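Local coordinates for extracellular solute-binding protein family 1 (Pseudothermotoga lettingae, PDB 5CI5) that probably captures a sugar for an ABC importer as its extracellular solute-binding protein, and holds alpha-D-tagatopyranose in its binding cleft, at residues A[136-141]-A[358-363]. Sequence-based numbering, arbitrary orientation.
Sequences TDCRLL and QIIFET. With T6T (alpha-D-tagatopyranose), chain C.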
loop_
_atom_site.group_PDB
_atom_site.type_symbol
_atom_site.label_atom_id
_atom_site.label_comp_id
_atom_site.label_asym_id
_atom_site.label_seq_id
_atom_site.Cartn_x
_atom_site.Cartn_y
_atom_site.Cartn_z
ATOM N N THR A 136 4.359 -4.135 6.656
ATOM C CA THR A 136 3.020 -3.587 6.629
ATOM C C THR A 136 3.082 -2.053 6.689
ATOM O O THR A 136 4.174 -1.443 6.711
ATOM C CB THR A 136 2.175 -4.180 7.779
ATOM O OG1 THR A 136 0.795 -3.822 7.615
ATOM C CG2 THR A 136 2.674 -3.761 9.173
ATOM N N ASP A 137 1.902 -1.452 6.665
ATOM C CA ASP A 137 1.750 -0.015 6.639
ATOM C C ASP A 137 0.288 0.343 6.857
ATOM O O ASP A 137 -0.588 -0.528 6.877
ATOM C CB ASP A 137 2.248 0.568 5.296
ATOM C CG ASP A 137 1.437 0.068 4.074
ATOM O OD1 ASP A 137 0.197 0.188 4.100
ATOM O OD2 ASP A 137 2.050 -0.448 3.088
ATOM N N CYS A 138 0.034 1.635 7.034
ATOM C CA CYS A 138 -1.319 2.148 6.854
ATOM C C CYS A 138 -1.153 3.474 6.138
ATOM O O CYS A 138 -0.045 4.028 6.069
ATOM C CB CYS A 138 -2.086 2.294 8.180
ATOM S SG CYS A 138 -1.409 3.443 9.356
ATOM N N ARG A 139 -2.239 3.958 5.559
ATOM C CA ARG A 139 -2.150 5.157 4.731
ATOM C C ARG A 139 -2.593 6.398 5.460
ATOM O O ARG A 139 -3.564 6.403 6.233
ATOM C CB ARG A 139 -2.940 4.972 3.434
ATOM C CG ARG A 139 -2.069 4.458 2.303
ATOM C CD ARG A 139 -2.813 3.991 1.067
ATOM N NE ARG A 139 -1.869 3.854 -0.048
ATOM C CZ ARG A 139 -1.063 2.815 -0.246
ATOM N NH1 ARG A 139 -1.109 1.771 0.573
ATOM N NH2 ARG A 139 -0.219 2.812 -1.282
ATOM N N LEU A 140 -1.823 7.439 5.191
ATOM C CA LEU A 140 -1.866 8.713 5.910
ATOM C C LEU A 140 -1.645 9.869 4.957
ATOM O O LEU A 140 -1.311 9.666 3.783
ATOM C CB LEU A 140 -0.796 8.751 7.003
ATOM C CG LEU A 140 -0.834 7.642 8.051
ATOM C CD1 LEU A 140 0.513 7.532 8.736
ATOM C CD2 LEU A 140 -1.921 7.922 9.054
ATOM N N LEU A 141 -1.834 11.077 5.473
ATOM C CA LEU A 141 -1.353 12.259 4.774
ATOM C C LEU A 141 0.161 12.336 4.956
ATOM O O LEU A 141 0.652 12.371 6.082
ATOM C CB LEU A 141 -2.021 13.512 5.301
ATOM C CG LEU A 141 -1.653 14.803 4.608
ATOM C CD1 LEU A 141 -2.318 14.876 3.240
ATOM C CD2 LEU A 141 -2.022 16.009 5.460
ATOM N N GLN A 358 4.662 7.637 15.968
ATOM C CA GLN A 358 3.604 7.645 16.969
ATOM C C GLN A 358 2.261 7.637 16.282
ATOM O O GLN A 358 1.346 6.900 16.661
ATOM C CB GLN A 358 3.709 8.868 17.888
ATOM C CG GLN A 358 2.648 8.898 18.997
ATOM C CD GLN A 358 1.961 10.247 19.121
ATOM O OE1 GLN A 358 0.771 10.378 18.815
ATOM N NE2 GLN A 358 2.706 11.259 19.569
ATOM N N ILE A 359 2.164 8.464 15.251
ATOM C CA ILE A 359 0.946 8.621 14.507
ATOM C C ILE A 359 0.574 7.322 13.775
ATOM O O ILE A 359 -0.594 6.934 13.691
ATOM C CB ILE A 359 1.109 9.812 13.518
ATOM C CG1 ILE A 359 1.376 11.102 14.318
ATOM C CG2 ILE A 359 -0.103 9.956 12.679
ATOM C CD1 ILE A 359 1.822 12.341 13.491
ATOM N N ILE A 360 1.585 6.647 13.255
ATOM C CA ILE A 360 1.389 5.397 12.525
ATOM C C ILE A 360 0.864 4.318 13.460
ATOM O O ILE A 360 -0.133 3.658 13.174
ATOM C CB ILE A 360 2.696 4.954 11.855
ATOM C CG1 ILE A 360 3.076 5.946 10.764
ATOM C CG2 ILE A 360 2.565 3.566 11.232
ATOM C CD1 ILE A 360 4.495 5.827 10.237
ATOM N N PHE A 361 1.528 4.156 14.596
ATOM C CA PHE A 361 1.152 3.111 15.536
ATOM C C PHE A 361 -0.249 3.339 16.119
ATOM O O PHE A 361 -0.964 2.369 16.369
ATOM C CB PHE A 361 2.198 3.011 16.647
ATOM C CG PHE A 361 3.527 2.443 16.186
ATOM C CD1 PHE A 361 3.591 1.409 15.261
ATOM C CD2 PHE A 361 4.714 2.957 16.681
ATOM C CE1 PHE A 361 4.810 0.909 14.833
ATOM C CE2 PHE A 361 5.939 2.461 16.270
ATOM C CZ PHE A 361 5.990 1.438 15.340
ATOM N N GLU A 362 -0.645 4.605 16.317
ATOM C CA GLU A 362 -1.970 4.923 16.822
ATOM C C GLU A 362 -3.062 4.692 15.795
ATOM O O GLU A 362 -4.167 4.307 16.149
ATOM C CB GLU A 362 -2.003 6.376 17.305
ATOM C CG GLU A 362 -1.413 6.516 18.674
ATOM C CD GLU A 362 -2.193 5.702 19.710
ATOM O OE1 GLU A 362 -3.393 5.993 19.929
ATOM O OE2 GLU A 362 -1.610 4.751 20.267
ATOM N N THR A 363 -2.741 4.906 14.523
ATOM C CA THR A 363 -3.732 4.814 13.449
ATOM C C THR A 363 -3.918 3.374 12.947
ATOM O O THR A 363 -5.034 2.941 12.633
ATOM C CB THR A 363 -3.315 5.726 12.285
ATOM O OG1 THR A 363 -3.244 7.077 12.757
ATOM C CG2 THR A 363 -4.290 5.673 11.153
HETATM O O3 T6T C . 0.486 -0.518 0.897
HETATM C C3 T6T C . 1.254 -1.331 0.016
HETATM C C4 T6T C . 0.302 -2.195 -0.810
HETATM O O4 T6T C . -0.572 -2.928 0.059
HETATM C C5 T6T C . -0.484 -1.281 -1.725
HETATM O O5 T6T C . -1.386 -2.044 -2.529
HETATM C C6 T6T C . 0.463 -0.459 -2.593
HETATM O O6 T6T C . 1.307 0.321 -1.748
HETATM C C2 T6T C . 2.104 -0.461 -0.853
HETATM O O2 T6T C . 3.004 -1.278 -1.613
HETATM C C1 T6T C . 2.939 0.529 -0.013
HETATM O O1 T6T C . 3.716 -0.078 0.952
#
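With CG of Leu140 set anti to its carbonyl carbon (chi1 -57°), its two methyls part between two residues on one face of helix 355-363: CD1 lies 3.6 Å from Ile360 CG1, the side chains crossing at about a right angle, while CD2 meets Thr363 CG2 at 3.9 Å, the two side chains sliding past each other in opposite directions. Cys138 packs loosely beside them, SG 4.1 Å from Thr363 CG2. Thr363 turns this methyl to the strand by placing CG2 anti to its backbone N (chi1 -60°), and its hydroxyl is satisfied within the helix: OG1 donates to Ile359 O over 2.8 Å, across the carbonyl plane from Thr363 N, which donates to the same oxygen from the opposite face.

Alternation along the extended chain sends Asp137 and Arg139 the other way, into the sugar pocket. Asp137 OD2 accepts from both O1 and O3 of the tagatose, and the arginine answers with NH1 to O3 (2.8 Å, the oxygen lying in the guanidinium plane) and a nearly straight NH2 bond to O6 (N-H...O angle 171°). Glu247 forms a salt bridge with NH2, which probably helps fix the guanidinium's rotation. A leucine in place of Arg139 would probably leave O6 and O3 without these donors and Glu247 without its cationic mate. One short segment thus pairs a greasy back, seated on a helix, with a charged front that reads sugar hydroxyls, consistent with a periplasmic-binding-protein cleft.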